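Local atomic coordinates of bromodomain protein, putative (Plasmodium falciparum 3D7, PDB entry 4PY6), a protein that probably binds acetylated lysines, as bromodomains do, through the bromodomain that this chain represents within a much longer malaria-parasite protein. Residues Pro87-Tyr98 / Ala118-Trp129. Numbering follows the deposited sequence.
Sequences PIDFYHDMKLIY and AKSSDMKFEFLW
Phe125 pushes its ring as a knob into the hole formed by Tyr91, Met94, Lys95 and Tyr98. Met94 CB lies over one face of that ring, 3.8 Å from its centroid, a CH-pi contact, while Phe90 CE1 comes to the edge of the ring at Phe125 CE1. Next along, Tyr91 CD1 sits over the indole of Trp129, 3.6 Å from Trp129 CE2; with CG anti to the backbone N (chi1 171°), the phenol reaches across to helix 112-138 and its OH donates to the syn lone pair of Glu126 OE2 at 2.7 Å. Lys95, its chain bent at chi2 and chi3, brings NZ into a salt bridge with Asp122 OD1 (3.1 Å) and a weak second one with Glu126 OE2, which thus accepts two bonds. At the other end Tyr98 answers as a knob among Ala118, Ser121, Asp122 and Phe125, one ring face against the backbone there, Asp122 N over its centre; its OH bonds Tyr72. Segments 87-98 and 118-129 run nearly antiparallel (159°), axes 9.5 Å apart, within the last helix pair of the left-handed bromodomain four-helix bundle. Helix 22-32 packs on Phe90, Met94 and Trp129, and helix 72-81 adds Ile75 against Phe90 and Met94.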
loop_
_atom_site.group_PDB
_atom_site.type_symbol
_atom_site.label_atom_id
_atom_site.label_comp_id
_atom_site.label_asym_id
_atom_site.label_seq_id
_atom_site.Cartn_x
_atom_site.Cartn_y
_atom_site.Cartn_z
ATOM N N PRO A 87 -10.528 -19.616 1.686
ATOM C CA PRO A 87 -9.574 -18.489 1.591
ATOM C C PRO A 87 -10.151 -17.125 1.986
ATOM O O PRO A 87 -9.395 -16.260 2.419
ATOM C CB PRO A 87 -9.155 -18.500 0.120
ATOM C CG PRO A 87 -9.476 -19.868 -0.374
ATOM C CD PRO A 87 -10.696 -20.281 0.377
ATOM N N ILE A 88 -11.484 -16.942 1.850
ATOM C CA ILE A 88 -12.213 -15.715 2.198
ATOM C C ILE A 88 -12.165 -15.401 3.707
ATOM O O ILE A 88 -12.284 -14.235 4.088
ATOM C CB ILE A 88 -13.669 -15.756 1.641
ATOM C CG1 ILE A 88 -14.264 -14.342 1.444
ATOM C CG2 ILE A 88 -14.587 -16.643 2.494
ATOM C CD1 ILE A 88 -13.821 -13.605 0.176
ATOM N N ASP A 89 -12.008 -16.444 4.554
ATOM C CA ASP A 89 -11.916 -16.310 6.010
ATOM C C ASP A 89 -10.630 -15.563 6.390
ATOM O O ASP A 89 -10.621 -14.828 7.376
ATOM C CB ASP A 89 -11.994 -17.686 6.695
ATOM C CG ASP A 89 -13.269 -18.475 6.447
ATOM O OD1 ASP A 89 -14.347 -17.847 6.325
ATOM O OD2 ASP A 89 -13.200 -19.722 6.426
ATOM N N PHE A 90 -9.565 -15.727 5.572
ATOM C CA PHE A 90 -8.276 -15.042 5.712
ATOM C C PHE A 90 -8.464 -13.584 5.275
ATOM O O PHE A 90 -7.948 -12.682 5.935
ATOM C CB PHE A 90 -7.201 -15.752 4.857
ATOM C CG PHE A 90 -5.990 -14.935 4.458
ATOM C CD1 PHE A 90 -5.994 -14.180 3.289
ATOM C CD2 PHE A 90 -4.829 -14.965 5.220
ATOM C CE1 PHE A 90 -4.874 -13.433 2.914
ATOM C CE2 PHE A 90 -3.705 -14.225 4.838
ATOM C CZ PHE A 90 -3.734 -13.467 3.686
ATOM N N TYR A 91 -9.197 -13.370 4.156
ATOM C CA TYR A 91 -9.528 -12.063 3.578
ATOM C C TYR A 91 -10.259 -11.203 4.615
ATOM O O TYR A 91 -9.889 -10.045 4.811
ATOM C CB TYR A 91 -10.377 -12.240 2.292
ATOM C CG TYR A 91 -10.961 -10.958 1.738
ATOM C CD1 TYR A 91 -10.239 -10.166 0.850
ATOM C CD2 TYR A 91 -12.245 -10.545 2.084
ATOM C CE1 TYR A 91 -10.762 -8.975 0.352
ATOM C CE2 TYR A 91 -12.776 -9.350 1.599
ATOM C CZ TYR A 91 -12.032 -8.570 0.729
ATOM O OH TYR A 91 -12.551 -7.399 0.236
ATOM N N HIS A 92 -11.285 -11.779 5.278
ATOM C CA HIS A 92 -12.085 -11.112 6.307
ATOM C C HIS A 92 -11.255 -10.718 7.521
ATOM O O HIS A 92 -11.471 -9.635 8.064
ATOM C CB HIS A 92 -13.289 -11.973 6.722
ATOM C CG HIS A 92 -14.349 -12.104 5.668
ATOM N ND1 HIS A 92 -15.189 -13.204 5.628
ATOM C CD2 HIS A 92 -14.673 -11.272 4.651
ATOM C CE1 HIS A 92 -15.992 -13.004 4.596
ATOM N NE2 HIS A 92 -15.718 -11.856 3.976
ATOM N N ASP A 93 -10.292 -11.577 7.925
ATOM C CA ASP A 93 -9.395 -11.324 9.058
ATOM C C ASP A 93 -8.372 -10.239 8.741
ATOM O O ASP A 93 -8.114 -9.385 9.589
ATOM C CB ASP A 93 -8.710 -12.618 9.535
ATOM C CG ASP A 93 -9.475 -13.425 10.578
ATOM O OD1 ASP A 93 -10.622 -13.046 10.906
ATOM O OD2 ASP A 93 -8.916 -14.419 11.082
ATOM N N MET A 94 -7.803 -10.257 7.518
ATOM C CA MET A 94 -6.836 -9.251 7.071
ATOM C C MET A 94 -7.505 -7.880 7.008
ATOM O O MET A 94 -6.932 -6.911 7.502
ATOM C CB MET A 94 -6.223 -9.622 5.713
ATOM C CG MET A 94 -5.262 -10.799 5.765
ATOM S SD MET A 94 -3.641 -10.410 6.466
ATOM C CE MET A 94 -2.827 -9.750 5.047
ATOM N N LYS A 95 -8.746 -7.817 6.465
ATOM C CA LYS A 95 -9.554 -6.593 6.369
ATOM C C LYS A 95 -9.935 -6.065 7.756
ATOM O O LYS A 95 -10.017 -4.851 7.945
ATOM C CB LYS A 95 -10.825 -6.833 5.532
ATOM C CG LYS A 95 -10.600 -6.911 4.012
ATOM C CD LYS A 95 -10.381 -5.551 3.333
ATOM C CE LYS A 95 -11.659 -4.810 3.008
ATOM N NZ LYS A 95 -11.387 -3.536 2.287
ATOM N N LEU A 96 -10.154 -6.986 8.717
ATOM C CA LEU A 96 -10.517 -6.696 10.103
ATOM C C LEU A 96 -9.438 -5.885 10.828
ATOM O O LEU A 96 -9.789 -4.995 11.600
ATOM C CB LEU A 96 -10.823 -8.012 10.841
ATOM C CG LEU A 96 -11.503 -7.958 12.209
ATOM C CD1 LEU A 96 -12.861 -7.268 12.141
ATOM C CD2 LEU A 96 -11.676 -9.359 12.764
ATOM N N ILE A 97 -8.140 -6.168 10.560
ATOM C CA ILE A 97 -6.991 -5.456 11.142
ATOM C C ILE A 97 -7.122 -3.946 10.882
ATOM O O ILE A 97 -7.073 -3.145 11.821
ATOM C CB ILE A 97 -5.634 -5.987 10.573
ATOM C CG1 ILE A 97 -5.401 -7.475 10.887
ATOM C CG2 ILE A 97 -4.454 -5.124 11.043
ATOM C CD1 ILE A 97 -4.210 -8.096 10.126
ATOM N N TYR A 98 -7.284 -3.574 9.602
ATOM C CA TYR A 98 -7.379 -2.190 9.155
ATOM C C TYR A 98 -8.693 -1.528 9.548
ATOM O O TYR A 98 -8.683 -0.352 9.910
ATOM C CB TYR A 98 -7.089 -2.070 7.645
ATOM C CG TYR A 98 -6.002 -3.007 7.152
ATOM C CD1 TYR A 98 -4.713 -2.952 7.678
ATOM C CD2 TYR A 98 -6.265 -3.956 6.171
ATOM C CE1 TYR A 98 -3.724 -3.840 7.261
ATOM C CE2 TYR A 98 -5.271 -4.817 5.711
ATOM C CZ TYR A 98 -4.001 -4.760 6.262
ATOM O OH TYR A 98 -3.021 -5.617 5.823
ATOM N N ALA A 118 -2.964 2.076 8.244
ATOM C CA ALA A 118 -4.105 1.164 8.136
ATOM C C ALA A 118 -4.788 1.301 6.779
ATOM O O ALA A 118 -5.126 0.290 6.164
ATOM C CB ALA A 118 -5.100 1.427 9.256
ATOM N N LYS A 119 -4.976 2.553 6.310
ATOM C CA LYS A 119 -5.604 2.865 5.026
ATOM C C LYS A 119 -4.756 2.388 3.845
ATOM O O LYS A 119 -5.297 1.748 2.941
ATOM C CB LYS A 119 -5.917 4.368 4.913
ATOM C CG LYS A 119 -7.176 4.791 5.661
ATOM C CD LYS A 119 -7.364 6.301 5.627
ATOM C CE LYS A 119 -8.625 6.734 6.334
ATOM N NZ LYS A 119 -8.753 8.215 6.364
ATOM N N SER A 120 -3.435 2.662 3.871
ATOM C CA SER A 120 -2.504 2.267 2.809
ATOM C C SER A 120 -2.323 0.755 2.704
ATOM O O SER A 120 -2.272 0.230 1.591
ATOM C CB SER A 120 -1.156 2.961 2.977
ATOM O OG SER A 120 -1.298 4.369 2.903
ATOM N N SER A 121 -2.239 0.057 3.853
ATOM C CA SER A 121 -2.079 -1.400 3.898
ATOM C C SER A 121 -3.318 -2.121 3.375
ATOM O O SER A 121 -3.183 -3.162 2.734
ATOM C CB SER A 121 -1.736 -1.867 5.305
ATOM O OG SER A 121 -0.502 -1.323 5.742
ATOM N N ASP A 122 -4.517 -1.551 3.626
ATOM C CA ASP A 122 -5.803 -2.060 3.149
ATOM C C ASP A 122 -5.832 -2.018 1.622
ATOM O O ASP A 122 -6.274 -2.980 0.995
ATOM C CB ASP A 122 -6.962 -1.229 3.733
ATOM C CG ASP A 122 -8.335 -1.690 3.286
ATOM O OD1 ASP A 122 -8.873 -2.630 3.903
ATOM O OD2 ASP A 122 -8.865 -1.115 2.311
ATOM N N MET A 123 -5.341 -0.906 1.036
ATOM C CA MET A 123 -5.256 -0.694 -0.410
ATOM C C MET A 123 -4.224 -1.641 -1.018
ATOM O O MET A 123 -4.494 -2.235 -2.062
ATOM C CB MET A 123 -4.933 0.775 -0.734
ATOM C CG MET A 123 -5.994 1.739 -0.250
ATOM S SD MET A 123 -5.747 3.431 -0.812
ATOM C CE MET A 123 -7.127 4.227 -0.022
ATOM N N LYS A 124 -3.067 -1.820 -0.335
ATOM C CA LYS A 124 -1.990 -2.727 -0.749
ATOM C C LYS A 124 -2.475 -4.185 -0.706
ATOM O O LYS A 124 -2.185 -4.941 -1.635
ATOM C CB LYS A 124 -0.736 -2.525 0.124
ATOM C CG LYS A 124 0.494 -3.274 -0.378
ATOM C CD LYS A 124 1.677 -3.166 0.566
ATOM C CE LYS A 124 2.777 -4.114 0.163
ATOM N NZ LYS A 124 3.991 -3.946 0.999
ATOM N N PHE A 125 -3.228 -4.569 0.361
ATOM C CA PHE A 125 -3.794 -5.912 0.530
ATOM C C PHE A 125 -4.816 -6.217 -0.565
ATOM O O PHE A 125 -4.800 -7.320 -1.116
ATOM C CB PHE A 125 -4.417 -6.105 1.935
ATOM C CG PHE A 125 -5.319 -7.316 2.056
ATOM C CD1 PHE A 125 -4.789 -8.602 2.050
ATOM C CD2 PHE A 125 -6.699 -7.171 2.138
ATOM C CE1 PHE A 125 -5.624 -9.721 2.120
ATOM C CE2 PHE A 125 -7.533 -8.291 2.214
ATOM C CZ PHE A 125 -6.989 -9.559 2.200
ATOM N N GLU A 126 -5.704 -5.243 -0.871
ATOM C CA GLU A 126 -6.737 -5.363 -1.904
ATOM C C GLU A 126 -6.136 -5.582 -3.288
ATOM O O GLU A 126 -6.723 -6.313 -4.087
ATOM C CB GLU A 126 -7.675 -4.150 -1.901
ATOM C CG GLU A 126 -8.790 -4.224 -0.867
ATOM C CD GLU A 126 -9.863 -5.279 -1.074
ATOM O OE1 GLU A 126 -10.159 -5.627 -2.241
ATOM O OE2 GLU A 126 -10.439 -5.732 -0.059
ATOM N N PHE A 127 -4.963 -4.970 -3.564
ATOM C CA PHE A 127 -4.237 -5.143 -4.826
ATOM C C PHE A 127 -3.710 -6.574 -4.897
ATOM O O PHE A 127 -3.900 -7.241 -5.912
ATOM C CB PHE A 127 -3.080 -4.125 -4.953
ATOM C CG PHE A 127 -2.116 -4.395 -6.089
ATOM C CD1 PHE A 127 -0.978 -5.172 -5.890
ATOM C CD2 PHE A 127 -2.351 -3.884 -7.360
ATOM C CE1 PHE A 127 -0.097 -5.435 -6.943
ATOM C CE2 PHE A 127 -1.465 -4.145 -8.411
ATOM C CZ PHE A 127 -0.341 -4.913 -8.194
ATOM N N LEU A 128 -3.045 -7.032 -3.814
ATOM C CA LEU A 128 -2.463 -8.369 -3.692
ATOM C C LEU A 128 -3.514 -9.472 -3.735
ATOM O O LEU A 128 -3.243 -10.545 -4.275
ATOM C CB LEU A 128 -1.592 -8.486 -2.428
ATOM C CG LEU A 128 -0.259 -7.725 -2.454
ATOM C CD1 LEU A 128 0.285 -7.537 -1.055
ATOM C CD2 LEU A 128 0.771 -8.420 -3.340
ATOM N N TRP A 129 -4.719 -9.200 -3.192
ATOM C CA TRP A 129 -5.838 -10.143 -3.212
ATOM C C TRP A 129 -6.407 -10.240 -4.627
ATOM O O TRP A 129 -6.702 -11.342 -5.078
ATOM C CB TRP A 129 -6.927 -9.746 -2.203
ATOM C CG TRP A 129 -8.092 -10.694 -2.171
ATOM C CD1 TRP A 129 -9.281 -10.553 -2.823
ATOM C CD2 TRP A 129 -8.157 -11.950 -1.482
ATOM N NE1 TRP A 129 -10.088 -11.637 -2.574
ATOM C CE2 TRP A 129 -9.426 -12.510 -1.750
ATOM C CE3 TRP A 129 -7.269 -12.653 -0.649
ATOM C CZ2 TRP A 129 -9.832 -13.739 -1.216
ATOM C CZ3 TRP A 129 -7.675 -13.870 -0.117
ATOM C CH2 TRP A 129 -8.938 -14.404 -0.408
#